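PDB 1QYD: bifunctional pinoresinol-lariciresinol reductase 1 from Thuja plicata, which reduces (-)-pinoresinol to (-)-lariciresinol and then to (+)-secoisolariciresinol in lignan biosynthesis, using the 4R-hydride of NADPH. Local coordinates for residues G86-H91 and S262-I267; M119-M124 and D137-R142; Y154-M159 and T217-P222; P211-K216 and N289-T294. One frame throughout, in Å; residues are numbered along the deposited sequence.

Contact 1 of 4, residues G86-H91 and S262-I267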
loop_
_atom_site.group_PDB
_atom_site.type_symbol
_atom_site.label_atom_id
_atom_site.label_comp_id
_atom_site.label_asym_id
_atom_site.label_seq_id
_atom_site.Cartn_x
_atom_site.Cartn_y
_atom_site.Cartn_z
ATOM N N GLY A 86 -9.029 6.439 4.916
ATOM C CA GLY A 86 -9.501 6.897 3.614
ATOM C C GLY A 86 -9.664 5.778 2.605
ATOM O O GLY A 86 -10.421 4.837 2.864
ATOM N N GLY A 87 -8.924 5.860 1.482
ATOM C CA GLY A 87 -9.025 4.926 0.365
ATOM C C GLY A 87 -8.757 3.467 0.690
ATOM O O GLY A 87 -9.442 2.814 1.483
ATOM N N VAL A 88 -7.705 2.972 0.039
ATOM C CA VAL A 88 -7.201 1.602 0.151
ATOM C C VAL A 88 -7.043 1.091 1.607
ATOM O O VAL A 88 -6.902 -0.113 1.840
ATOM C CB VAL A 88 -5.845 1.565 -0.630
ATOM C CG1 VAL A 88 -5.363 0.131 -0.722
ATOM C CG2 VAL A 88 -5.987 2.181 -2.028
ATOM N N LEU A 89 -7.141 2.023 2.589
ATOM C CA LEU A 89 -6.972 1.874 4.040
ATOM C C LEU A 89 -5.559 1.412 4.406
ATOM O O LEU A 89 -5.296 0.637 5.337
ATOM C CB LEU A 89 -8.023 0.893 4.577
ATOM C CG LEU A 89 -9.459 1.396 4.645
ATOM C CD1 LEU A 89 -10.390 0.229 4.952
ATOM C CD2 LEU A 89 -9.559 2.505 5.693
ATOM N N SER A 90 -4.642 1.998 3.622
ATOM C CA SER A 90 -3.248 1.648 3.670
ATOM C C SER A 90 -2.319 2.826 3.851
ATOM O O SER A 90 -1.588 2.865 4.841
ATOM C CB SER A 90 -2.906 0.864 2.393
ATOM O OG SER A 90 -1.952 -0.162 2.658
ATOM N N HIS A 91 -2.390 3.786 2.906
ATOM C CA HIS A 91 -1.605 5.023 2.803
ATOM C C HIS A 91 -1.701 5.977 3.998
ATOM O O HIS A 91 -0.800 6.767 4.276
ATOM C CB HIS A 91 -2.092 5.610 1.467
ATOM C CG HIS A 91 -1.795 7.020 0.956
ATOM N ND1 HIS A 91 -2.116 8.215 1.459
ATOM C CD2 HIS A 91 -1.175 7.240 -0.251
ATOM C CE1 HIS A 91 -1.714 9.120 0.592
ATOM N NE2 HIS A 91 -1.147 8.533 -0.437
ATOM N N SER A 262 -10.972 -6.248 -9.790
ATOM C CA SER A 262 -9.918 -5.344 -9.286
ATOM C C SER A 262 -10.182 -4.407 -8.115
ATOM O O SER A 262 -11.202 -3.723 -8.054
ATOM C CB SER A 262 -9.376 -4.488 -10.448
ATOM O OG SER A 262 -8.060 -3.996 -10.192
ATOM N N TYR A 263 -9.167 -4.454 -7.230
ATOM C CA TYR A 263 -8.941 -3.692 -6.003
ATOM C C TYR A 263 -9.907 -2.570 -5.718
ATOM O O TYR A 263 -10.359 -1.859 -6.613
ATOM C CB TYR A 263 -7.557 -3.106 -6.047
ATOM C CG TYR A 263 -6.547 -3.570 -5.010
ATOM C CD1 TYR A 263 -5.529 -4.476 -5.355
ATOM C CD2 TYR A 263 -6.570 -3.010 -3.737
ATOM C CE1 TYR A 263 -4.527 -4.811 -4.441
ATOM C CE2 TYR A 263 -5.572 -3.337 -2.804
ATOM C CZ TYR A 263 -4.557 -4.230 -3.170
ATOM O OH TYR A 263 -3.553 -4.502 -2.260
ATOM N N GLU A 264 -10.189 -2.371 -4.441
ATOM C CA GLU A 264 -11.202 -1.433 -3.955
ATOM C C GLU A 264 -12.591 -1.992 -4.183
ATOM O O GLU A 264 -13.512 -1.651 -3.441
ATOM C CB GLU A 264 -11.172 -0.029 -4.625
ATOM C CG GLU A 264 -10.101 0.969 -4.164
ATOM C CD GLU A 264 -10.351 1.565 -2.780
ATOM O OE1 GLU A 264 -9.989 0.910 -1.798
ATOM O OE2 GLU A 264 -10.897 2.674 -2.685
ATOM N N GLU A 265 -12.743 -2.848 -5.204
ATOM C CA GLU A 265 -14.000 -3.501 -5.577
ATOM C C GLU A 265 -13.965 -4.913 -5.032
ATOM O O GLU A 265 -15.018 -5.424 -4.672
ATOM C CB GLU A 265 -14.143 -3.521 -7.102
ATOM C CG GLU A 265 -15.553 -3.569 -7.712
ATOM C CD GLU A 265 -15.693 -2.796 -9.033
ATOM O OE1 GLU A 265 -16.790 -2.302 -9.291
ATOM O OE2 GLU A 265 -14.722 -2.674 -9.788
ATOM N N LYS A 266 -12.793 -5.558 -4.996
ATOM C CA LYS A 266 -12.710 -6.816 -4.297
ATOM C C LYS A 266 -12.115 -6.650 -2.906
ATOM O O LYS A 266 -11.745 -7.631 -2.268
ATOM C CB LYS A 266 -11.893 -7.824 -5.077
ATOM C CG LYS A 266 -10.623 -7.384 -5.730
ATOM C CD LYS A 266 -9.898 -8.669 -6.058
ATOM C CE LYS A 266 -8.885 -8.461 -7.179
ATOM N NZ LYS A 266 -9.552 -8.423 -8.474
ATOM N N ILE A 267 -11.979 -5.411 -2.408
ATOM C CA ILE A 267 -11.599 -5.147 -1.018
ATOM C C ILE A 267 -12.928 -5.030 -0.305
ATOM O O ILE A 267 -13.085 -5.635 0.748
ATOM C CB ILE A 267 -10.840 -3.807 -0.798
ATOM C CG1 ILE A 267 -9.439 -3.909 -1.331
ATOM C CG2 ILE A 267 -10.739 -3.475 0.699
ATOM C CD1 ILE A 267 -8.739 -2.540 -1.176
#
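V88 and E264 mark the nearest approach of the two backbones, their CA atoms 6.5 Å apart. The segments meet through side chains and no hydrogen bond crosses between them. Residues 86-91 form an irregular loop between strand 79-82 and helix 96-105, while 262-267 turns from loop into the short helix 265-268. Only 176 Å² is buried, both sides summed.

V88 carries the apolar half of the contact. Its CG1 lies anti to the backbone N (chi1 -172°) and reaches two partners: it sits 4.1 Å from Y263 CE2, approaching the ring obliquely, and 4.3 Å from I267 CD1. I267 points at the loop, whereas Y263 contributes one corner of its ring. On the polar half, E264 bends at chi2 (-73°), which brings its carboxylate back over the loop backbone. OE1 comes to 3.5 Å from V88 CA, and the same oxygen is 3.8 Å from G87 C. These are packing distances, so the carboxylate rests against the main chain without being bonded to it.

The surroundings place the contact at the subunit interface: the ring of Y263 meets that of H91 of the second subunit, and H91 here packs on E264 of that subunit. The side chain of I267 is about 6 Å from that of H271, an inferred substrate-binding residue, and G87 lies near Y15 of the inferred NADP(+) site. Such a loop after the fourth strand of a Rossmann-type sheet, facing a C-terminal substrate-binding region, is consistent with the rim of the active-site cleft in this reductase family.

Contact 2 of 4, residues M119-M124 and D137-R142; sequences MDPDIM and DKRKVR
P121 and R139 bring the backbones nearest, CA to CA 6.1 Å, where the type I turn D120-I123 lies against helix 133-147. Two arginines one helical turn apart hold this turn by different means. R139, bent at chi3 (-131°), swings the NE and NH2 edge of its guanidinium onto the carbonyl of P121: NE donates to P121 O at 2.8 Å, from well above the carbonyl plane (66° out of it), and NH2 adds a weak bond to the same oxygen at 3.0 Å. Its CG packs on P121 CB at 3.7 Å. A leucine here would probably leave P121 O without both donors and the turn less firmly tied to the helix.

R142 runs extended from CG to NE and slides across the proline ring, with P121 CG over one guanidinium face, 3.3 Å from NE. Beyond the ring it meets two carboxylates: D120 OD2 is 3.0 Å from NH2, and D122 OD2 is 3.0 Å from NH1, the D122 carboxylate standing nearly perpendicular to the guanidinium. E116 is a further salt-bridge partner of R142 NH2, D122 OD1 pairs with R143, and Y154 makes a cation-pi contact with R142.

R142 is an inferred NADP(+)-binding residue and K138, whose CB touches P121 CG at 4.1 Å, the inferred proton acceptor. The acids probably hold the R142 guanidinium in one orientation beside that site.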
loop_
_atom_site.group_PDB
_atom_site.type_symbol
_atom_site.label_atom_id
_atom_site.label_comp_id
_atom_site.label_asym_id
_atom_site.label_seq_id
_atom_site.Cartn_x
_atom_site.Cartn_y
_atom_site.Cartn_z
ATOM N N MET A 119 -14.016 -4.346 12.129
ATOM C CA MET A 119 -13.924 -5.783 12.340
ATOM C C MET A 119 -13.054 -6.471 13.396
ATOM O O MET A 119 -13.361 -7.610 13.783
ATOM C CB MET A 119 -13.544 -6.463 11.047
ATOM C CG MET A 119 -14.573 -6.376 9.949
ATOM S SD MET A 119 -14.243 -7.612 8.665
ATOM C CE MET A 119 -15.645 -8.628 9.005
ATOM N N ASP A 120 -11.963 -5.822 13.827
ATOM C CA ASP A 120 -10.936 -6.282 14.769
ATOM C C ASP A 120 -9.857 -7.164 14.129
ATOM O O ASP A 120 -9.961 -8.395 14.073
ATOM C CB ASP A 120 -11.536 -7.049 15.973
ATOM C CG ASP A 120 -10.565 -7.380 17.109
ATOM O OD1 ASP A 120 -11.011 -7.636 18.220
ATOM O OD2 ASP A 120 -9.359 -7.400 16.928
ATOM N N PRO A 121 -8.718 -6.534 13.768
ATOM C CA PRO A 121 -7.630 -7.134 13.028
ATOM C C PRO A 121 -6.982 -8.399 13.540
ATOM O O PRO A 121 -6.691 -9.290 12.738
ATOM C CB PRO A 121 -6.651 -6.006 12.888
ATOM C CG PRO A 121 -6.947 -5.127 14.055
ATOM C CD PRO A 121 -8.440 -5.111 13.964
ATOM N N ASP A 122 -6.724 -8.536 14.833
ATOM C CA ASP A 122 -6.088 -9.771 15.227
ATOM C C ASP A 122 -7.049 -10.826 15.746
ATOM O O ASP A 122 -6.663 -11.741 16.481
ATOM C CB ASP A 122 -4.987 -9.455 16.239
ATOM C CG ASP A 122 -5.382 -8.708 17.480
ATOM O OD1 ASP A 122 -4.539 -7.970 17.966
ATOM O OD2 ASP A 122 -6.498 -8.862 17.969
ATOM N N ILE A 123 -8.335 -10.643 15.362
ATOM C CA ILE A 123 -9.349 -11.675 15.551
ATOM C C ILE A 123 -9.322 -12.303 14.168
ATOM O O ILE A 123 -9.942 -11.916 13.169
ATOM C CB ILE A 123 -10.753 -11.089 15.904
ATOM C CG1 ILE A 123 -10.870 -11.051 17.434
ATOM C CG2 ILE A 123 -11.912 -11.925 15.336
ATOM C CD1 ILE A 123 -10.922 -12.402 18.198
ATOM N N MET A 124 -8.360 -13.234 14.268
ATOM C CA MET A 124 -7.845 -14.112 13.242
ATOM C C MET A 124 -7.410 -13.426 11.951
ATOM O O MET A 124 -6.240 -13.438 11.561
ATOM C CB MET A 124 -8.892 -15.196 12.894
ATOM C CG MET A 124 -9.298 -16.244 13.905
ATOM S SD MET A 124 -7.839 -17.078 14.590
ATOM C CE MET A 124 -7.886 -16.498 16.268
ATOM N N ASP A 137 -2.478 -3.889 8.092
ATOM C CA ASP A 137 -2.023 -2.556 8.417
ATOM C C ASP A 137 -2.255 -2.175 9.846
ATOM O O ASP A 137 -1.302 -1.896 10.560
ATOM C CB ASP A 137 -2.716 -1.559 7.544
ATOM C CG ASP A 137 -2.270 -1.444 6.087
ATOM O OD1 ASP A 137 -1.351 -2.107 5.572
ATOM O OD2 ASP A 137 -2.913 -0.632 5.456
ATOM N N LYS A 138 -3.515 -2.196 10.259
ATOM C CA LYS A 138 -3.952 -1.940 11.631
ATOM C C LYS A 138 -3.306 -2.820 12.692
ATOM O O LYS A 138 -3.415 -2.537 13.879
ATOM C CB LYS A 138 -5.464 -2.137 11.748
ATOM C CG LYS A 138 -6.342 -1.230 10.897
ATOM C CD LYS A 138 -7.821 -1.569 11.007
ATOM C CE LYS A 138 -8.645 -0.533 10.243
ATOM N NZ LYS A 138 -10.043 -0.916 10.162
ATOM N N ARG A 139 -2.686 -3.938 12.322
ATOM C CA ARG A 139 -2.038 -4.783 13.294
ATOM C C ARG A 139 -0.639 -4.251 13.563
ATOM O O ARG A 139 -0.208 -4.194 14.714
ATOM C CB ARG A 139 -1.973 -6.246 12.789
ATOM C CG ARG A 139 -3.148 -7.116 13.244
ATOM C CD ARG A 139 -2.859 -8.589 13.023
ATOM N NE ARG A 139 -3.952 -9.264 12.340
ATOM C CZ ARG A 139 -3.902 -9.574 11.027
ATOM N NH1 ARG A 139 -2.858 -9.283 10.250
ATOM N NH2 ARG A 139 -4.912 -10.227 10.466
ATOM N N LYS A 140 0.065 -3.844 12.502
ATOM C CA LYS A 140 1.385 -3.236 12.597
ATOM C C LYS A 140 1.415 -2.077 13.579
ATOM O O LYS A 140 2.322 -1.928 14.405
ATOM C CB LYS A 140 1.824 -2.710 11.251
ATOM C CG LYS A 140 2.324 -3.836 10.418
ATOM C CD LYS A 140 3.184 -3.143 9.385
ATOM C CE LYS A 140 4.493 -3.913 9.213
ATOM N NZ LYS A 140 4.318 -5.233 8.618
ATOM N N VAL A 141 0.338 -1.307 13.458
ATOM C CA VAL A 141 0.019 -0.179 14.297
ATOM C C VAL A 141 -0.297 -0.666 15.709
ATOM O O VAL A 141 0.182 -0.032 16.652
ATOM C CB VAL A 141 -1.156 0.519 13.591
ATOM C CG1 VAL A 141 -1.885 1.530 14.475
ATOM C CG2 VAL A 141 -0.553 1.187 12.338
ATOM N N ARG A 142 -1.070 -1.772 15.884
ATOM C CA ARG A 142 -1.420 -2.335 17.183
ATOM C C ARG A 142 -0.237 -2.959 17.855
ATOM O O ARG A 142 -0.042 -2.730 19.035
ATOM C CB ARG A 142 -2.446 -3.465 17.145
ATOM C CG ARG A 142 -3.907 -3.172 16.910
ATOM C CD ARG A 142 -4.680 -4.370 17.383
ATOM N NE ARG A 142 -6.093 -4.158 17.125
ATOM C CZ ARG A 142 -7.073 -4.903 17.663
ATOM N NH1 ARG A 142 -6.827 -5.913 18.496
ATOM N NH2 ARG A 142 -8.345 -4.641 17.358
#

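Contact 3 of 4, residues Y154-M159 and T217-P222; sequences YVSSNM and TMYIRP
Y154 O takes M218 N in the shortest bond between the strands, 2.6 Å, with the N-H nearly straight on it (162°). S156 N of its own strand adds a weak bond to the same oxygen, closing an inverse gamma turn centred on V155. S156 O is likewise shared: I220 N donates to it at 3.1 Å in the carbonyl plane, and the CA-H of Y219 lies against it, its CA also at 3.1 Å. Between these two rungs S156 N gives M218 O a weak bond. The residue pairs Y154-T217, V155-M218 and S156-Y219 form a parallel ladder; the strand axes approach to 4.6 Å at 24°.

Y154, T217, S156 and Y219 share one face of the sheet. In T217, chi1 of -58° sets OG1 beside the backbone N and leaves CG2 anti to it, 3.4 Å from Y154 O, 4.1 Å from S156 CB and over one face of the Y219 ring, offset toward its rim. T217 OG1 meets the Y154 ring at its edge, 3.9 Å from CD1. Replacing T217 by a glycine would probably open a gap among Y154, S156 and Y219 and leave the Y219 ring freer to turn. S156 CB packs against Y219 CD1 at 3.7 Å, while S156 OG bonds to G118 O and Y154 OH to E146. On the reverse face V155 CG1 touches M218 SD.

Strand 217-219 bonds onward to I291 and V155 back to F117, consistent with the later strands of a Rossmann-type sheet. Every touching residue is buried; the ladder satisfies some main-chain N-H and C=O groups, and those neighbours take others.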
loop_
_atom_site.group_PDB
_atom_site.type_symbol
_atom_site.label_atom_id
_atom_site.label_comp_id
_atom_site.label_asym_id
_atom_site.label_seq_id
_atom_site.Cartn_x
_atom_site.Cartn_y
_atom_site.Cartn_z
ATOM N N TYR A 154 -8.846 -0.664 22.061
ATOM C CA TYR A 154 -9.132 -0.858 20.644
ATOM C C TYR A 154 -10.642 -0.913 20.479
ATOM O O TYR A 154 -11.324 -1.810 20.952
ATOM C CB TYR A 154 -8.486 -2.139 20.163
ATOM C CG TYR A 154 -6.974 -2.118 20.289
ATOM C CD1 TYR A 154 -6.319 -3.222 20.808
ATOM C CD2 TYR A 154 -6.236 -1.015 19.871
ATOM C CE1 TYR A 154 -4.928 -3.240 20.899
ATOM C CE2 TYR A 154 -4.843 -1.025 19.969
ATOM C CZ TYR A 154 -4.194 -2.142 20.475
ATOM O OH TYR A 154 -2.819 -2.182 20.511
ATOM N N VAL A 155 -11.191 0.137 19.877
ATOM C CA VAL A 155 -12.619 0.277 19.707
ATOM C C VAL A 155 -13.077 -0.405 18.441
ATOM O O VAL A 155 -13.127 0.226 17.390
ATOM C CB VAL A 155 -13.025 1.762 19.672
ATOM C CG1 VAL A 155 -13.464 2.206 21.052
ATOM C CG2 VAL A 155 -11.836 2.626 19.236
ATOM N N SER A 156 -13.338 -1.729 18.551
ATOM C CA SER A 156 -13.906 -2.580 17.494
ATOM C C SER A 156 -15.408 -2.388 17.634
ATOM O O SER A 156 -16.024 -2.766 18.628
ATOM C CB SER A 156 -13.556 -4.002 17.748
ATOM O OG SER A 156 -13.859 -4.653 16.547
ATOM N N SER A 157 -15.979 -1.718 16.644
ATOM C CA SER A 157 -17.322 -1.187 16.748
ATOM C C SER A 157 -18.331 -1.657 15.703
ATOM O O SER A 157 -19.506 -1.321 15.731
ATOM C CB SER A 157 -17.147 0.312 16.731
ATOM O OG SER A 157 -16.634 0.730 15.469
ATOM N N ASN A 158 -17.823 -2.427 14.746
ATOM C CA ASN A 158 -18.549 -3.130 13.688
ATOM C C ASN A 158 -19.131 -2.345 12.506
ATOM O O ASN A 158 -18.398 -1.578 11.870
ATOM C CB ASN A 158 -19.648 -4.001 14.371
ATOM C CG ASN A 158 -19.054 -5.044 15.331
ATOM O OD1 ASN A 158 -19.392 -5.112 16.527
ATOM N ND2 ASN A 158 -18.127 -5.862 14.821
ATOM N N MET A 159 -20.397 -2.527 12.123
ATOM C CA MET A 159 -20.915 -1.892 10.932
ATOM C C MET A 159 -21.609 -0.623 11.291
ATOM O O MET A 159 -22.429 -0.615 12.212
ATOM C CB MET A 159 -21.921 -2.784 10.189
ATOM C CG MET A 159 -21.292 -3.991 9.504
ATOM S SD MET A 159 -22.481 -4.961 8.558
ATOM C CE MET A 159 -23.149 -5.828 9.924
ATOM N N THR A 217 -9.732 -4.631 24.395
ATOM C CA THR A 217 -10.462 -4.348 23.148
ATOM C C THR A 217 -11.905 -4.054 23.542
ATOM O O THR A 217 -12.474 -4.761 24.374
ATOM C CB THR A 217 -10.424 -5.547 22.151
ATOM O OG1 THR A 217 -9.037 -5.831 21.875
ATOM C CG2 THR A 217 -11.123 -5.238 20.832
ATOM N N MET A 218 -12.496 -2.970 23.014
ATOM C CA MET A 218 -13.853 -2.587 23.359
ATOM C C MET A 218 -14.744 -2.877 22.187
ATOM O O MET A 218 -14.665 -2.191 21.174
ATOM C CB MET A 218 -13.951 -1.100 23.686
ATOM C CG MET A 218 -15.355 -0.821 24.171
ATOM S SD MET A 218 -15.764 0.925 24.123
ATOM C CE MET A 218 -16.189 0.985 25.808
ATOM N N TYR A 219 -15.565 -3.915 22.313
ATOM C CA TYR A 219 -16.535 -4.302 21.294
ATOM C C TYR A 219 -17.852 -3.566 21.531
ATOM O O TYR A 219 -18.280 -3.374 22.666
ATOM C CB TYR A 219 -16.794 -5.807 21.347
ATOM C CG TYR A 219 -15.608 -6.714 21.023
ATOM C CD1 TYR A 219 -15.106 -6.772 19.727
ATOM C CD2 TYR A 219 -15.017 -7.505 22.012
ATOM C CE1 TYR A 219 -14.027 -7.614 19.430
ATOM C CE2 TYR A 219 -13.942 -8.342 21.721
ATOM C CZ TYR A 219 -13.452 -8.394 20.430
ATOM O OH TYR A 219 -12.395 -9.230 20.125
ATOM N N ILE A 220 -18.506 -3.038 20.501
ATOM C CA ILE A 220 -19.838 -2.486 20.688
ATOM C C ILE A 220 -20.639 -3.590 19.999
ATOM O O ILE A 220 -20.425 -3.940 18.821
ATOM C CB ILE A 220 -20.006 -1.146 19.972
ATOM C CG1 ILE A 220 -18.878 -0.156 20.246
ATOM C CG2 ILE A 220 -21.307 -0.574 20.503
ATOM C CD1 ILE A 220 -19.092 1.304 19.808
ATOM N N ARG A 221 -21.471 -4.225 20.848
ATOM C CA ARG A 221 -22.291 -5.367 20.443
ATOM C C ARG A 221 -23.710 -5.170 20.899
ATOM O O ARG A 221 -24.167 -5.998 21.691
ATOM C CB ARG A 221 -21.750 -6.684 21.056
ATOM C CG ARG A 221 -20.760 -7.380 20.168
ATOM C CD ARG A 221 -20.305 -8.704 20.716
ATOM N NE ARG A 221 -19.459 -9.320 19.699
ATOM C CZ ARG A 221 -18.815 -10.483 19.871
ATOM N NH1 ARG A 221 -18.870 -11.209 20.994
ATOM N NH2 ARG A 221 -18.122 -10.949 18.848
ATOM N N PRO A 222 -24.464 -4.116 20.508
ATOM C CA PRO A 222 -25.638 -3.657 21.240
ATOM C C PRO A 222 -26.637 -4.748 21.017
ATOM O O PRO A 222 -26.823 -5.176 19.879
ATOM C CB PRO A 222 -26.070 -2.394 20.630
ATOM C CG PRO A 222 -24.898 -2.021 19.781
ATOM C CD PRO A 222 -24.330 -3.344 19.289
#

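Contact 4 of 4, residues P211-K216 and N289-T294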
loop_
_atom_site.group_PDB
_atom_site.type_symbol
_atom_site.label_atom_id
_atom_site.label_comp_id
_atom_site.label_asym_id
_atom_site.label_seq_id
_atom_site.Cartn_x
_atom_site.Cartn_y
_atom_site.Cartn_z
ATOM N N PRO A 211 -10.651 2.781 33.738
ATOM C CA PRO A 211 -9.676 1.783 34.168
ATOM C C PRO A 211 -9.851 0.406 33.571
ATOM O O PRO A 211 -8.885 -0.307 33.301
ATOM C CB PRO A 211 -9.778 1.772 35.677
ATOM C CG PRO A 211 -11.139 2.359 35.941
ATOM C CD PRO A 211 -11.198 3.463 34.902
ATOM N N GLN A 212 -11.131 0.098 33.376
ATOM C CA GLN A 212 -11.601 -1.126 32.764
ATOM C C GLN A 212 -11.267 -1.275 31.287
ATOM O O GLN A 212 -11.096 -2.407 30.847
ATOM C CB GLN A 212 -13.111 -1.232 32.886
ATOM C CG GLN A 212 -13.650 -1.189 34.303
ATOM C CD GLN A 212 -14.820 -2.144 34.482
ATOM O OE1 GLN A 212 -15.951 -1.740 34.770
ATOM N NE2 GLN A 212 -14.550 -3.445 34.312
ATOM N N THR A 213 -11.206 -0.205 30.470
ATOM C CA THR A 213 -10.923 -0.375 29.050
ATOM C C THR A 213 -9.447 -0.277 28.701
ATOM O O THR A 213 -9.029 -0.240 27.537
ATOM C CB THR A 213 -11.758 0.650 28.239
ATOM O OG1 THR A 213 -11.426 1.966 28.614
ATOM C CG2 THR A 213 -13.215 0.456 28.519
ATOM N N LEU A 214 -8.677 -0.341 29.789
ATOM C CA LEU A 214 -7.228 -0.263 29.777
ATOM C C LEU A 214 -6.547 -1.502 29.210
ATOM O O LEU A 214 -6.523 -2.577 29.833
ATOM C CB LEU A 214 -6.759 -0.038 31.191
ATOM C CG LEU A 214 -5.786 1.066 31.534
ATOM C CD1 LEU A 214 -5.734 1.068 33.057
ATOM C CD2 LEU A 214 -4.429 0.898 30.839
ATOM N N ASN A 215 -5.966 -1.307 28.021
ATOM C CA ASN A 215 -5.272 -2.319 27.226
ATOM C C ASN A 215 -6.158 -3.420 26.650
ATOM O O ASN A 215 -5.707 -4.317 25.932
ATOM C CB ASN A 215 -4.120 -2.963 28.047
ATOM C CG ASN A 215 -2.947 -2.024 28.364
ATOM O OD1 ASN A 215 -2.462 -1.234 27.556
ATOM N ND2 ASN A 215 -2.419 -2.098 29.577
ATOM N N LYS A 216 -7.458 -3.279 26.927
ATOM C CA LYS A 216 -8.538 -4.126 26.468
ATOM C C LYS A 216 -9.161 -3.657 25.148
ATOM O O LYS A 216 -9.135 -2.465 24.798
ATOM C CB LYS A 216 -9.608 -4.164 27.545
ATOM C CG LYS A 216 -9.352 -5.040 28.763
ATOM C CD LYS A 216 -10.652 -5.123 29.557
ATOM C CE LYS A 216 -10.688 -6.199 30.646
ATOM N NZ LYS A 216 -11.892 -6.151 31.464
ATOM N N ASN A 289 -9.165 -10.387 27.530
ATOM C CA ASN A 289 -8.486 -9.143 27.123
ATOM C C ASN A 289 -9.407 -8.321 26.204
ATOM O O ASN A 289 -9.065 -7.930 25.079
ATOM C CB ASN A 289 -7.144 -9.464 26.368
ATOM C CG ASN A 289 -5.805 -9.507 27.139
ATOM O OD1 ASN A 289 -5.054 -8.525 27.191
ATOM N ND2 ASN A 289 -5.397 -10.641 27.720
ATOM N N ALA A 290 -10.607 -8.037 26.735
ATOM C CA ALA A 290 -11.675 -7.352 26.030
ATOM C C ALA A 290 -12.876 -7.010 26.889
ATOM O O ALA A 290 -12.982 -7.524 27.995
ATOM C CB ALA A 290 -12.193 -8.204 24.891
ATOM N N ILE A 291 -13.743 -6.089 26.417
ATOM C CA ILE A 291 -15.021 -5.729 27.034
ATOM C C ILE A 291 -16.104 -5.433 25.981
ATOM O O ILE A 291 -15.849 -5.494 24.776
ATOM C CB ILE A 291 -15.013 -4.445 27.967
ATOM C CG1 ILE A 291 -14.374 -3.239 27.319
ATOM C CG2 ILE A 291 -14.388 -4.824 29.261
ATOM C CD1 ILE A 291 -12.878 -3.213 27.084
ATOM N N GLU A 292 -17.343 -5.144 26.422
ATOM C CA GLU A 292 -18.446 -4.746 25.557
ATOM C C GLU A 292 -18.858 -3.318 25.943
ATOM O O GLU A 292 -19.126 -3.030 27.112
ATOM C CB GLU A 292 -19.622 -5.702 25.752
ATOM C CG GLU A 292 -20.703 -5.732 24.662
ATOM C CD GLU A 292 -21.718 -4.592 24.584
ATOM O OE1 GLU A 292 -21.570 -3.708 23.733
ATOM O OE2 GLU A 292 -22.670 -4.615 25.359
ATOM N N ALA A 293 -18.973 -2.410 24.971
ATOM C CA ALA A 293 -19.295 -1.027 25.225
ATOM C C ALA A 293 -20.614 -0.731 25.881
ATOM O O ALA A 293 -20.695 0.180 26.696
ATOM C CB ALA A 293 -19.254 -0.271 23.937
ATOM N N THR A 294 -21.631 -1.536 25.565
ATOM C CA THR A 294 -23.000 -1.350 26.060
ATOM C C THR A 294 -23.243 -1.891 27.454
ATOM O O THR A 294 -24.055 -1.310 28.172
ATOM C CB THR A 294 -23.960 -1.986 25.068
ATOM O OG1 THR A 294 -23.604 -1.363 23.840
ATOM C CG2 THR A 294 -25.435 -1.839 25.385
#
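Apolar contacts carry most of the join, with I291 pointing into the bend of 211-216. Its CD1 lies 3.4 Å from K216 CB and 4.0 Å from T213 CG2. CG1 sits between the backbone N and the carbonyl carbon (chi1 50°), and this carries CD1 into the notch between those two residues. T213 and K216 each cross the I291 side chain at about a right angle. K216, extended beyond CG, runs on past the strand: its CD is 3.8 Å from I291 CG2 and passes 3.7 Å from A290 O as simple packing. The charged NZ merely lies beside the I291 CG2 methyl, 3.6 Å away.

In the fold, residues 211-216 lead into strand 217-219, and 290-292 is the neighbouring parallel strand, outermost in its three-stranded sheet, so the lead-in loop folds over the edge strand.

Polar interactions are of a different kind, none of them a hydrogen bond between the two segments. T213 OG1 is held by S207 O and R111. Where strand 290-292 gives way to helix 293-296, E292 is the N-cap: its OE1 accepts from T294 N at 2.8 Å (165°) and from T294 OG1 at 3.1 Å.

Overall arrangement
From the N terminus, residues 86-91 open contact 1, which closes only at 262-267 and so spans both contacts 2 and 3; it ties the loop after strand 79-82 to the helix 265-268 region. Contact 2 folds the loop after strand 111-113 back on helix 133-147, 13 residues on. Contact 3 follows in series, pairing strand 154-156 with 217-219 across 58 residues. Contact 4 starts at 211-216, between the two segments of contact 3, and ends at 289-294, so it crosses contacts 3 and 1. Contacts 3 and 4 meet in one parallel sheet. A weak hydrogen bond between D120 OD1 and Y219 OH joins contacts 2 and 3, and S90 and D137 join contacts 1 and 2. Contacts 1 and 4 have centres 30 Å apart.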